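Local coordinates for ABC transporter, periplasmic solute-binding protein (Rhizobium meliloti, PDB 4WED) that probably serves as the periplasmic solute-capturing component of an ABC transporter, binding a peptide-like or nickel-containing substrate for uptake into the cell, at residues P215-L220 with E519-A524; E239-G244 with S501-G506; A303-V308 with E383-E388; A435-T440 with K448-P453; V454-L459 with Q476-W481. All blocks are in the same frame, centred on the assembly; numbering follows the deposited sequence.

Contact 1 (P215-L220 with E519-A524)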
# COMPACT_ATOMS: atom_id res chain seq x y z
N PRO A 215 1.37 14.31 -21.78
CA PRO A 215 2.73 13.71 -21.91
C PRO A 215 3.65 14.36 -22.97
O PRO A 215 3.18 14.75 -24.02
CB PRO A 215 2.44 12.27 -22.32
CG PRO A 215 1.03 11.97 -21.88
CD PRO A 215 0.30 13.29 -21.79
N THR A 216 4.94 14.48 -22.70
CA THR A 216 5.86 15.02 -23.71
C THR A 216 6.03 14.11 -24.94
O THR A 216 6.47 14.56 -25.99
CB THR A 216 7.26 15.28 -23.15
OG1 THR A 216 7.77 14.08 -22.57
CG2 THR A 216 7.23 16.41 -22.15
N TYR A 217 5.68 12.84 -24.77
CA TYR A 217 5.82 11.81 -25.80
C TYR A 217 4.43 11.31 -26.27
O TYR A 217 3.44 11.35 -25.51
CB TYR A 217 6.63 10.64 -25.25
CG TYR A 217 6.10 10.12 -23.93
CD1 TYR A 217 6.40 10.77 -22.71
CD2 TYR A 217 5.30 8.99 -23.88
CE1 TYR A 217 5.89 10.30 -21.50
CE2 TYR A 217 4.82 8.51 -22.67
CZ TYR A 217 5.09 9.17 -21.48
OH TYR A 217 4.58 8.66 -20.29
N GLU A 218 4.44 10.76 -27.48
CA GLU A 218 3.26 10.47 -28.28
C GLU A 218 2.60 9.14 -27.95
O GLU A 218 1.40 8.97 -28.24
CB GLU A 218 3.62 10.51 -29.80
N ARG A 219 3.34 8.21 -27.37
CA ARG A 219 2.88 6.82 -27.34
C ARG A 219 3.46 5.97 -26.20
O ARG A 219 4.58 6.22 -25.75
CB ARG A 219 3.19 6.19 -28.71
CG ARG A 219 3.05 4.68 -28.80
CD ARG A 219 3.09 4.26 -30.26
NE ARG A 219 3.38 2.83 -30.39
CZ ARG A 219 2.96 2.07 -31.38
NH1 ARG A 219 2.22 2.59 -32.35
NH2 ARG A 219 3.26 0.78 -31.41
N LEU A 220 2.70 4.97 -25.76
CA LEU A 220 3.11 4.10 -24.66
C LEU A 220 2.65 2.70 -24.99
O LEU A 220 1.47 2.47 -25.24
CB LEU A 220 2.46 4.51 -23.35
CG LEU A 220 2.85 3.80 -22.05
CD1 LEU A 220 2.51 4.69 -20.84
CD2 LEU A 220 2.19 2.44 -21.87
N GLU A 519 3.97 9.84 -15.61
CA GLU A 519 4.00 11.26 -15.40
C GLU A 519 5.42 11.78 -15.55
O GLU A 519 6.37 11.15 -15.08
CB GLU A 519 3.51 11.62 -13.98
CG GLU A 519 2.01 11.44 -13.71
CD GLU A 519 1.60 10.04 -13.27
OE1 GLU A 519 2.47 9.28 -12.78
OE2 GLU A 519 0.40 9.71 -13.42
N ASN A 520 5.51 12.96 -16.14
CA ASN A 520 6.67 13.83 -16.12
C ASN A 520 7.76 13.39 -17.05
O ASN A 520 8.76 14.11 -17.21
CB ASN A 520 7.27 13.98 -14.72
CG ASN A 520 6.30 14.56 -13.71
OD1 ASN A 520 6.23 14.09 -12.56
ND2 ASN A 520 5.58 15.59 -14.11
N ILE A 521 7.61 12.22 -17.62
CA ILE A 521 8.70 11.60 -18.37
C ILE A 521 8.96 12.39 -19.65
O ILE A 521 8.02 12.84 -20.31
CB ILE A 521 8.46 10.11 -18.67
CG1 ILE A 521 8.70 9.29 -17.41
CG2 ILE A 521 9.43 9.63 -19.76
CD1 ILE A 521 8.37 7.83 -17.58
N VAL A 522 10.24 12.59 -19.94
CA VAL A 522 10.66 13.12 -21.23
C VAL A 522 11.76 12.20 -21.77
O VAL A 522 12.66 11.80 -21.04
CB VAL A 522 11.09 14.61 -21.17
CG1 VAL A 522 11.96 14.88 -19.99
CG2 VAL A 522 11.81 15.03 -22.44
N LEU A 523 11.66 11.86 -23.05
CA LEU A 523 12.57 10.93 -23.69
C LEU A 523 13.66 11.64 -24.50
O LEU A 523 13.35 12.35 -25.46
CB LEU A 523 11.77 10.04 -24.62
CG LEU A 523 10.62 9.26 -24.02
CD1 LEU A 523 9.85 8.64 -25.18
CD2 LEU A 523 11.15 8.20 -23.08
N ALA A 524 14.93 11.43 -24.14
CA ALA A 524 16.05 12.10 -24.83
C ALA A 524 16.36 11.57 -26.24
O ALA A 524 16.61 12.36 -27.13
CB ALA A 524 17.29 12.02 -23.97
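Thr216 and Val522 bring the two backbones nearest to each other, with their CA atoms 5.7 Å apart, where the turn leading into strand 219-224 passes the C-terminal strand 522-523 without any direct main-chain hydrogen bond. A side chain makes the polar link instead. Thr216 OG1 donates to Ile521 O over 2.6 Å, in the carbonyl plane and on a lone pair, with a C=O...OG1 angle of 136°. The hydroxyl sits between its own backbone N and carbonyl carbon (chi1 55°), pointing at that oxygen, and OG1 also comes 3.3 Å from Val522 CA. Tyr217 approaches the same carbonyl with its rim: Ile521 O lies at the ring's edge, in its plane, 3.5 Å from Tyr217 CE1, which also meets Ile521 CB at 3.8 Å. At the base of the tyrosine, CB is touched by Leu523 CD1 at 3.8 Å. Pro215 CB lies above one face of the ring, offset toward the rim, and the ring also meets Trp192. Tyr217 OH is hydrogen-bonded to Tyr518 O. Tyr217 and Ile521 both pack on Leu38 of the adjacent strand 37-42. Ile521 O thus has a short, well-aimed hydroxyl donor and an aromatic C-H edge beside it, and the C-terminal segment is held against the loop entering strand 219-224 by one polar bond and by apolar packing around a buried tyrosine.

Contact 2 (E239-G244 with S501-G506)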
# COMPACT_ATOMS: atom_id res chain seq x y z
N GLU A 239 15.16 -2.83 -25.41
CA GLU A 239 13.81 -3.34 -25.78
C GLU A 239 12.70 -2.73 -24.95
O GLU A 239 11.60 -2.49 -25.44
CB GLU A 239 13.74 -4.87 -25.65
N ILE A 240 12.99 -2.48 -23.68
CA ILE A 240 12.11 -1.68 -22.82
C ILE A 240 12.84 -0.54 -22.12
O ILE A 240 14.06 -0.52 -22.02
CB ILE A 240 11.38 -2.53 -21.77
CG1 ILE A 240 12.36 -3.29 -20.88
CG2 ILE A 240 10.38 -3.45 -22.45
CD1 ILE A 240 11.67 -3.96 -19.71
N ASP A 241 12.05 0.44 -21.70
CA ASP A 241 12.55 1.60 -20.97
C ASP A 241 12.31 1.52 -19.48
O ASP A 241 12.96 2.20 -18.76
CB ASP A 241 11.86 2.87 -21.44
CG ASP A 241 12.13 3.16 -22.88
OD1 ASP A 241 13.32 3.31 -23.27
OD2 ASP A 241 11.12 3.24 -23.61
N LEU A 242 11.40 0.66 -19.06
CA LEU A 242 10.88 0.69 -17.70
C LEU A 242 10.50 -0.65 -17.11
O LEU A 242 9.81 -1.43 -17.74
CB LEU A 242 9.65 1.56 -17.71
CG LEU A 242 9.47 2.44 -16.50
CD1 LEU A 242 10.72 3.26 -16.21
CD2 LEU A 242 8.27 3.32 -16.77
N VAL A 243 10.96 -0.95 -15.91
CA VAL A 243 10.60 -2.21 -15.27
C VAL A 243 10.41 -1.94 -13.78
O VAL A 243 11.04 -1.03 -13.23
CB VAL A 243 11.68 -3.28 -15.55
CG1 VAL A 243 13.02 -2.85 -14.99
CG2 VAL A 243 11.26 -4.65 -15.02
N GLY A 244 9.51 -2.70 -13.16
CA GLY A 244 9.22 -2.58 -11.72
C GLY A 244 7.75 -2.64 -11.39
O GLY A 244 6.88 -2.64 -12.29
N SER A 501 15.71 3.13 -18.51
CA SER A 501 16.83 3.24 -19.41
C SER A 501 17.40 4.65 -19.28
O SER A 501 16.79 5.54 -18.69
CB SER A 501 16.42 2.92 -20.85
OG SER A 501 15.28 3.63 -21.25
N LYS A 502 18.59 4.81 -19.84
CA LYS A 502 19.30 6.05 -19.85
C LYS A 502 18.49 7.18 -20.48
O LYS A 502 18.63 8.32 -20.06
CB LYS A 502 20.63 5.88 -20.62
N ARG A 503 17.66 6.90 -21.48
CA ARG A 503 16.98 7.98 -22.19
C ARG A 503 15.76 8.53 -21.41
O ARG A 503 15.27 9.62 -21.72
CB ARG A 503 16.58 7.56 -23.63
CG ARG A 503 15.31 6.72 -23.74
CD ARG A 503 15.10 6.14 -25.14
NE ARG A 503 13.82 5.41 -25.24
CZ ARG A 503 12.84 5.64 -26.12
NH1 ARG A 503 12.94 6.57 -27.08
NH2 ARG A 503 11.73 4.89 -26.06
N VAL A 504 15.28 7.78 -20.42
CA VAL A 504 14.16 8.26 -19.60
C VAL A 504 14.58 9.33 -18.57
O VAL A 504 15.38 9.08 -17.64
CB VAL A 504 13.43 7.11 -18.88
CG1 VAL A 504 12.35 7.67 -17.93
CG2 VAL A 504 12.83 6.16 -19.89
N GLN A 505 14.06 10.54 -18.78
CA GLN A 505 14.19 11.60 -17.82
C GLN A 505 12.86 11.82 -17.17
O GLN A 505 11.79 11.52 -17.73
CB GLN A 505 14.61 12.88 -18.50
CG GLN A 505 15.97 12.78 -19.17
CD GLN A 505 16.53 14.16 -19.47
OE1 GLN A 505 15.89 14.98 -20.14
NE2 GLN A 505 17.71 14.44 -18.94
N GLY A 506 12.92 12.36 -15.98
CA GLY A 506 11.71 12.77 -15.31
C GLY A 506 10.97 11.64 -14.66
O GLY A 506 9.83 11.82 -14.28
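Asp241 and Arg503 form a two-pronged salt bridge that dominates the contact. Arg503 comes side-on: NE donates to Asp241 OD1 at 2.9 Å in a nearly straight bond (177°), and NH2 donates to Asp241 OD2 at 3.0 Å. Both carboxylate oxygens are met on their syn sides but from out of the carboxylate plane, and the two flat groups are not coplanar; their planes stand 37° apart, with the aspartate at the edge of the guanidinium. The arginine chain, extended from CG to NE, carries the charge back from the turn to reach it. Ser501 supplies the uncharged hydrogen bonds. Its OG gives a 2.8 Å bond to the anti lone pair of Asp241 OD1, so this one oxygen takes two donors, while the backbone N of Ser501 donates to Asp241 O at 2.9 Å, bent to 134°. Apolar packing is slight, with Val504 CG2 resting 3.8 Å from Asp241 CB. An alanine in place of Asp241 is likely to leave the Arg503 guanidinium without its carboxylate mate and the Ser501 hydroxyl without an acceptor at this buried spot. Residues 501-504 make a type I turn closed by Val504 N to Ser501 O, linking strand 488-500 to strand 504-505. Strand 37-42 borders the site and supplies the amide of Arg39 to Asp241 OD2, Val504 backs onto Leu523 of strand 522-523, and Ile240 packs against helix 228-237.

Contact 3 (A303-V308 with E383-E388)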
# COMPACT_ATOMS: atom_id res chain seq x y z
N ALA A 303 18.80 -2.93 10.16
CA ALA A 303 19.75 -2.71 9.08
C ALA A 303 20.30 -4.01 8.49
O ALA A 303 20.51 -4.09 7.29
CB ALA A 303 20.89 -1.82 9.55
N ALA A 304 20.53 -5.00 9.34
CA ALA A 304 20.97 -6.32 8.90
C ALA A 304 19.81 -7.04 8.21
O ALA A 304 19.99 -7.76 7.23
CB ALA A 304 21.44 -7.12 10.11
N ILE A 305 18.60 -6.83 8.71
CA ILE A 305 17.40 -7.36 8.03
C ILE A 305 17.36 -6.81 6.60
O ILE A 305 17.10 -7.54 5.63
CB ILE A 305 16.09 -6.93 8.69
CG1 ILE A 305 16.07 -7.25 10.18
CG2 ILE A 305 14.89 -7.60 8.01
CD1 ILE A 305 15.59 -8.62 10.52
N SER A 306 17.63 -5.52 6.47
CA SER A 306 17.51 -4.88 5.18
C SER A 306 18.58 -5.38 4.24
O SER A 306 18.28 -5.56 3.06
CB SER A 306 17.63 -3.39 5.30
OG SER A 306 17.90 -2.86 4.02
N LYS A 307 19.80 -5.58 4.76
CA LYS A 307 20.97 -6.11 3.99
C LYS A 307 20.68 -7.50 3.39
O LYS A 307 20.73 -7.70 2.19
CB LYS A 307 22.23 -6.20 4.89
CG LYS A 307 23.53 -6.50 4.16
CD LYS A 307 24.66 -7.09 5.05
N VAL A 308 20.33 -8.43 4.26
CA VAL A 308 20.16 -9.82 3.89
C VAL A 308 18.93 -9.98 2.99
O VAL A 308 18.98 -10.65 1.97
CB VAL A 308 20.05 -10.71 5.15
CG1 VAL A 308 19.77 -12.15 4.79
CG2 VAL A 308 21.34 -10.63 5.98
N GLU A 383 16.71 -16.27 10.95
CA GLU A 383 18.04 -16.74 11.33
C GLU A 383 18.97 -15.59 11.66
O GLU A 383 19.89 -15.77 12.43
CB GLU A 383 18.64 -17.58 10.21
CG GLU A 383 17.76 -18.78 9.88
CD GLU A 383 18.41 -19.74 8.90
OE1 GLU A 383 19.08 -19.25 7.96
OE2 GLU A 383 18.25 -20.98 9.08
N VAL A 384 18.75 -14.43 11.06
CA VAL A 384 19.43 -13.22 11.49
C VAL A 384 19.02 -12.90 12.93
O VAL A 384 19.86 -12.72 13.81
CB VAL A 384 19.04 -12.01 10.63
CG1 VAL A 384 19.63 -10.72 11.19
CG2 VAL A 384 19.48 -12.21 9.19
N ILE A 385 17.72 -12.84 13.15
CA ILE A 385 17.14 -12.50 14.45
C ILE A 385 17.56 -13.49 15.55
O ILE A 385 18.02 -13.09 16.61
CB ILE A 385 15.59 -12.45 14.35
CG1 ILE A 385 15.21 -11.26 13.47
CG2 ILE A 385 14.95 -12.35 15.72
CD1 ILE A 385 13.80 -11.30 12.93
N GLN A 386 17.41 -14.77 15.27
CA GLN A 386 17.74 -15.80 16.23
C GLN A 386 19.18 -15.64 16.75
O GLN A 386 19.50 -15.90 17.94
CB GLN A 386 17.63 -17.15 15.53
CG GLN A 386 18.20 -18.33 16.28
CD GLN A 386 18.18 -19.59 15.42
OE1 GLN A 386 19.02 -19.76 14.53
NE2 GLN A 386 17.22 -20.47 15.68
N SER A 387 20.03 -15.26 15.81
CA SER A 387 21.45 -15.04 16.05
C SER A 387 21.67 -13.76 16.89
O SER A 387 22.56 -13.72 17.75
CB SER A 387 22.16 -14.97 14.69
OG SER A 387 23.44 -14.40 14.84
N GLU A 388 20.87 -12.73 16.64
CA GLU A 388 20.93 -11.50 17.38
C GLU A 388 20.34 -11.62 18.78
O GLU A 388 20.86 -11.01 19.71
CB GLU A 388 20.20 -10.41 16.61
CG GLU A 388 21.00 -9.96 15.41
CD GLU A 388 20.21 -9.08 14.49
OE1 GLU A 388 18.99 -8.90 14.75
OE2 GLU A 388 20.79 -8.55 13.51
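Val384 reaches across to two residues one helical turn apart, its CG1 lying 4.2 Å from Ala304 CB and its CG2 4.0 Å from Val308 CG2. The two valines run past each other in opposite directions, as suits helices pointing nearly opposite ways: the axes of these short helical segments make an angle of 149° and come within 10.3 Å. With chi1 at 173°, Val384 spreads its methyls, one toward the alanine and one toward the valine opposite. Alongside, the end methyl of Ile305 lies against the CG1-CD1 arm of Ile385: Ile305 CD1 is 4.0 Å from each of Ile385 CG1 and CD1, the two chains crossing obliquely, and a bend in Ile305 at chi2 (-88°) helps to carry this methyl across. At the other end Glu388 lays its carboxylate beside the small alanine, OE2 standing 3.7 Å from Ala304 CB. This is contact without a bond; the polar partner of the glutamate is the backbone N of Asp301, which donates to OE1. The contact between the two segments is thus apolar packing, with no hydrogen bond across it. The interface joins helix 302-310 to helix 378-392. Beyond it, Ile385 packs on Leu396 of strand 395-400, Gln386 bonds to the carbonyl of the same Leu396, and the Asp301-Glu388 bond, just ahead of the first helix, adds a polar tie beside the packing.

Contact 4 (A435-T440 with K448-P453)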
# COMPACT_ATOMS: atom_id res chain seq x y z
N ALA A 435 -7.94 -3.65 10.82
CA ALA A 435 -7.93 -5.07 10.50
C ALA A 435 -6.98 -5.85 11.41
O ALA A 435 -7.28 -6.99 11.77
CB ALA A 435 -7.56 -5.29 9.06
N LEU A 436 -5.86 -5.23 11.80
CA LEU A 436 -4.83 -5.95 12.52
C LEU A 436 -4.76 -5.62 14.01
O LEU A 436 -4.06 -6.29 14.75
CB LEU A 436 -3.45 -5.66 11.91
CG LEU A 436 -3.25 -6.01 10.42
CD1 LEU A 436 -1.82 -5.66 10.02
CD2 LEU A 436 -3.53 -7.47 10.10
N CYS A 437 -5.46 -4.58 14.43
CA CYS A 437 -5.32 -4.11 15.79
C CYS A 437 -6.62 -3.96 16.57
O CYS A 437 -6.58 -4.03 17.79
CB CYS A 437 -4.56 -2.81 15.81
SG CYS A 437 -2.86 -2.98 15.22
N LEU A 438 -7.76 -3.77 15.92
CA LEU A 438 -9.02 -3.66 16.66
C LEU A 438 -9.56 -5.06 17.02
O LEU A 438 -9.87 -5.85 16.13
CB LEU A 438 -10.05 -2.86 15.83
CG LEU A 438 -11.43 -2.46 16.47
CD1 LEU A 438 -11.37 -1.29 17.44
CD2 LEU A 438 -12.41 -2.08 15.39
N SER A 439 -9.66 -5.37 18.32
CA SER A 439 -10.27 -6.65 18.78
C SER A 439 -11.58 -7.00 18.10
O SER A 439 -11.75 -8.11 17.64
CB SER A 439 -10.56 -6.66 20.29
OG SER A 439 -9.40 -6.97 21.02
N THR A 440 -12.52 -6.05 18.08
CA THR A 440 -13.88 -6.31 17.65
C THR A 440 -13.97 -6.62 16.15
O THR A 440 -14.86 -7.31 15.73
CB THR A 440 -14.81 -5.15 18.03
OG1 THR A 440 -14.29 -3.92 17.54
CG2 THR A 440 -14.95 -5.05 19.54
N LYS A 448 -4.20 -11.15 14.02
CA LYS A 448 -4.03 -9.88 14.78
C LYS A 448 -2.61 -9.62 15.26
O LYS A 448 -1.98 -10.44 15.93
CB LYS A 448 -4.93 -9.87 16.01
CG LYS A 448 -6.41 -9.96 15.72
CD LYS A 448 -6.90 -8.58 15.31
CE LYS A 448 -8.24 -8.62 14.61
NZ LYS A 448 -8.67 -7.21 14.35
N LEU A 449 -2.13 -8.43 14.94
CA LEU A 449 -0.90 -7.87 15.53
C LEU A 449 -0.98 -7.70 17.05
O LEU A 449 -0.10 -8.15 17.79
CB LEU A 449 -0.64 -6.50 14.91
CG LEU A 449 0.76 -6.08 14.49
CD1 LEU A 449 1.52 -7.16 13.75
CD2 LEU A 449 0.63 -4.83 13.62
N VAL A 450 -2.04 -7.07 17.50
CA VAL A 450 -2.17 -6.78 18.91
C VAL A 450 -3.64 -6.58 19.27
O VAL A 450 -4.37 -5.89 18.57
CB VAL A 450 -1.32 -5.54 19.25
CG1 VAL A 450 -1.61 -4.40 18.29
CG2 VAL A 450 -1.57 -5.10 20.68
N THR A 451 -4.09 -7.22 20.34
CA THR A 451 -5.50 -7.10 20.76
C THR A 451 -5.60 -6.74 22.22
O THR A 451 -5.39 -7.59 23.09
CB THR A 451 -6.29 -8.41 20.51
OG1 THR A 451 -5.55 -9.54 20.99
CG2 THR A 451 -6.58 -8.55 19.01
N ASP A 452 -5.91 -5.48 22.49
CA ASP A 452 -6.22 -5.04 23.85
C ASP A 452 -7.57 -4.31 23.84
O ASP A 452 -7.65 -3.11 23.56
CB ASP A 452 -5.10 -4.17 24.41
CG ASP A 452 -5.14 -4.06 25.94
OD1 ASP A 452 -6.14 -4.45 26.59
OD2 ASP A 452 -4.15 -3.57 26.50
N PRO A 453 -8.64 -5.06 24.10
CA PRO A 453 -9.99 -4.48 24.15
C PRO A 453 -10.12 -3.33 25.13
O PRO A 453 -10.76 -2.32 24.83
CB PRO A 453 -10.85 -5.66 24.63
CG PRO A 453 -10.13 -6.85 24.10
CD PRO A 453 -8.66 -6.52 24.25
O HOH W 1 -7.00 -4.15 20.41
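Cys437 SG presses on Val450 CG1 at 3.6 Å and lies 4.2 Å from Leu449 CB, forming the apolar centre, which Leu436 widens by meeting Leu449 CB to CB. Around it the main chains hold each other loosely: Leu436 O receives weak bonds from the amides of both Leu449 and Val450, and Cys437 CA-H points at Val450 O. Further out, Ser439 OG packs against the ring of Pro453, 3.2 Å from its CG. One water bridges the chains, donating to Cys437 O and accepting from Asp452 N, each at 2.7 Å. On the polar side the Lys448 chain, bent at chi2 (-80°), passes along Leu436 O and delivers NZ to Ala435 O at 2.9 Å and to Leu438 O, the latter modelled at 2.5 Å, too short to be taken at face value. Both are approached from above the carbonyl plane and not on a lone pair; Phe441 O is a third acceptor. This is a lysine at the C-terminal end of a helix: its ammonium group, held by carbonyls of the last turn of helix 430-437 and of the loop just after it, would probably be stabilised by the helix dipole, and it ties the helix end to the returning loop.

Contact 5 (V454-L459 with Q476-W481)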
# COMPACT_ATOMS: atom_id res chain seq x y z
N VAL A 454 -9.55 -3.46 26.31
CA VAL A 454 -9.83 -2.43 27.29
C VAL A 454 -9.02 -1.19 26.93
O VAL A 454 -9.54 -0.08 27.02
CB VAL A 454 -9.67 -2.88 28.77
CG1 VAL A 454 -10.38 -4.20 29.03
CG2 VAL A 454 -8.21 -2.97 29.14
N ASN A 455 -7.79 -1.38 26.44
CA ASN A 455 -6.87 -0.23 26.29
C ASN A 455 -6.74 0.36 24.91
O ASN A 455 -6.66 1.59 24.79
CB ASN A 455 -5.49 -0.60 26.80
CG ASN A 455 -5.51 -0.91 28.28
OD1 ASN A 455 -5.38 -2.07 28.69
ND2 ASN A 455 -5.71 0.12 29.10
N LEU A 456 -6.68 -0.50 23.89
CA LEU A 456 -6.40 -0.04 22.54
C LEU A 456 -7.66 0.21 21.71
O LEU A 456 -7.73 1.17 20.92
CB LEU A 456 -5.56 -1.07 21.82
CG LEU A 456 -5.00 -0.65 20.46
CD1 LEU A 456 -4.25 0.67 20.54
CD2 LEU A 456 -4.09 -1.73 19.88
N ASP A 457 -8.63 -0.68 21.83
CA ASP A 457 -9.85 -0.52 21.07
C ASP A 457 -10.40 0.88 21.21
O ASP A 457 -10.61 1.56 20.21
CB ASP A 457 -10.88 -1.59 21.43
CG ASP A 457 -10.54 -2.95 20.80
OD1 ASP A 457 -9.51 -3.06 20.05
OD2 ASP A 457 -11.29 -3.90 21.08
N PRO A 458 -10.56 1.35 22.44
CA PRO A 458 -11.11 2.69 22.59
C PRO A 458 -10.37 3.76 21.80
O PRO A 458 -10.96 4.69 21.30
CB PRO A 458 -10.99 2.94 24.09
CG PRO A 458 -11.10 1.59 24.69
CD PRO A 458 -10.39 0.68 23.73
N LEU A 459 -9.07 3.61 21.69
CA LEU A 459 -8.26 4.62 21.03
C LEU A 459 -8.41 4.47 19.54
O LEU A 459 -8.48 5.46 18.81
CB LEU A 459 -6.80 4.43 21.42
CG LEU A 459 -6.52 4.47 22.92
CD1 LEU A 459 -5.07 4.02 23.16
CD2 LEU A 459 -6.79 5.87 23.46
N GLN A 476 -2.72 9.94 16.90
CA GLN A 476 -1.42 9.96 17.55
C GLN A 476 -1.45 9.16 18.84
O GLN A 476 -0.45 8.60 19.25
CB GLN A 476 -0.96 11.39 17.82
CG GLN A 476 0.46 11.50 18.37
CD GLN A 476 1.49 10.80 17.50
OE1 GLN A 476 1.62 11.12 16.33
NE2 GLN A 476 2.20 9.82 18.07
N LYS A 477 -2.61 9.08 19.47
CA LYS A 477 -2.76 8.37 20.73
C LYS A 477 -2.70 6.87 20.52
O LYS A 477 -2.20 6.14 21.39
CB LYS A 477 -4.07 8.73 21.41
CG LYS A 477 -4.29 10.22 21.66
CD LYS A 477 -5.61 10.42 22.36
CE LYS A 477 -5.48 10.09 23.85
NZ LYS A 477 -6.80 9.93 24.49
N VAL A 478 -3.20 6.39 19.39
CA VAL A 478 -3.00 4.97 19.07
C VAL A 478 -1.49 4.68 19.04
O VAL A 478 -1.02 3.76 19.70
CB VAL A 478 -3.71 4.56 17.77
CG1 VAL A 478 -3.37 3.11 17.39
CG2 VAL A 478 -5.21 4.71 17.93
N TYR A 479 -0.74 5.51 18.33
CA TYR A 479 0.72 5.29 18.13
C TYR A 479 1.52 5.42 19.41
O TYR A 479 2.50 4.69 19.58
CB TYR A 479 1.27 6.28 17.12
CG TYR A 479 0.62 6.27 15.77
CD1 TYR A 479 0.28 5.05 15.14
CD2 TYR A 479 0.40 7.45 15.08
CE1 TYR A 479 -0.26 5.02 13.86
CE2 TYR A 479 -0.16 7.43 13.81
CZ TYR A 479 -0.49 6.20 13.20
OH TYR A 479 -1.03 6.13 11.94
N ASP A 480 1.10 6.32 20.32
CA ASP A 480 1.77 6.47 21.63
C ASP A 480 1.54 5.25 22.48
O ASP A 480 2.44 4.76 23.16
CB ASP A 480 1.27 7.68 22.41
CG ASP A 480 1.43 8.99 21.66
OD1 ASP A 480 2.24 9.08 20.71
OD2 ASP A 480 0.72 9.96 22.03
N TRP A 481 0.32 4.76 22.46
CA TRP A 481 0.03 3.53 23.18
C TRP A 481 0.95 2.39 22.76
O TRP A 481 1.58 1.70 23.58
CB TRP A 481 -1.41 3.10 22.94
CG TRP A 481 -1.81 2.12 23.91
CD1 TRP A 481 -2.23 2.37 25.17
CD2 TRP A 481 -1.73 0.70 23.78
NE1 TRP A 481 -2.46 1.19 25.83
CE2 TRP A 481 -2.17 0.15 24.99
CE3 TRP A 481 -1.34 -0.15 22.75
CZ2 TRP A 481 -2.26 -1.23 25.21
CZ3 TRP A 481 -1.41 -1.54 22.97
CH2 TRP A 481 -1.86 -2.05 24.19
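Two helices that follow each other in the chain, 457-465 and 471-485, pack together here through the lead-in and first turn of the former, with Trp481 of the latter as the broad surface between them. A chi1 of -165° swings the indole out toward residues 455-459. Leu456 lies over one face, near the rim: its CB is 4.3 Å above the ring plane, and its CD1 comes to 3.7 Å from Trp481 CE3. Asn455 CB comes obliquely to where the two rings of the indole join, 3.7 Å from Trp481 NE1 and equally near CZ2. Leu459 crosses the tryptophan at about a right angle and sets CD1 3.8 Å from Trp481 CB. The same leucine bears on Val478, with its CB 3.8 Å from Val478 CG2, and that methyl also lies 3.5 Å from Leu459 O. Leu456 CD1 then bridges to Val478 CG1 at 4.1 Å, so that the leucines interleave with the valine and the indole. Were the indole cut back to an alanine, a gap would probably open beside Leu456 and Leu459 and leave Asn455 CB without the ring system it rests on. No hydrogen bond crosses between the segments; Gln476 NE2 bonds instead to Asp480 OD1, one turn along the same helix. Tyr479, on a different side of helix 471-485, packs on Phe321 and Pro429, while Asp457 bonds to the amide of Ser439, just beyond the end of helix 430-437, and Val450 backs onto Leu456.

Overall arrangement
Contacts 1 and 2 share one corner of the protein, their centres 11 Å apart, and are stitched together by the two-stranded sheet of 504-505 and 522-523, where Val522 N lies 2.9 Å from Gln505 O. Contacts 4 and 5 form a second cluster, also 11 Å centre to centre, in which Asp452 O approaches Asp457 N at 3.1 Å. The two clusters lie on opposite sides of the chain's centre, contacts 1 and 5 being 47 Å apart between centres. Contact 3 stands alone, centre to centre about 27 Å from contact 4 and 33 Å from contact 2. The sodium ion, bound by Asp62 and Asp515, is about 11 Å from the Tyr217 side chain.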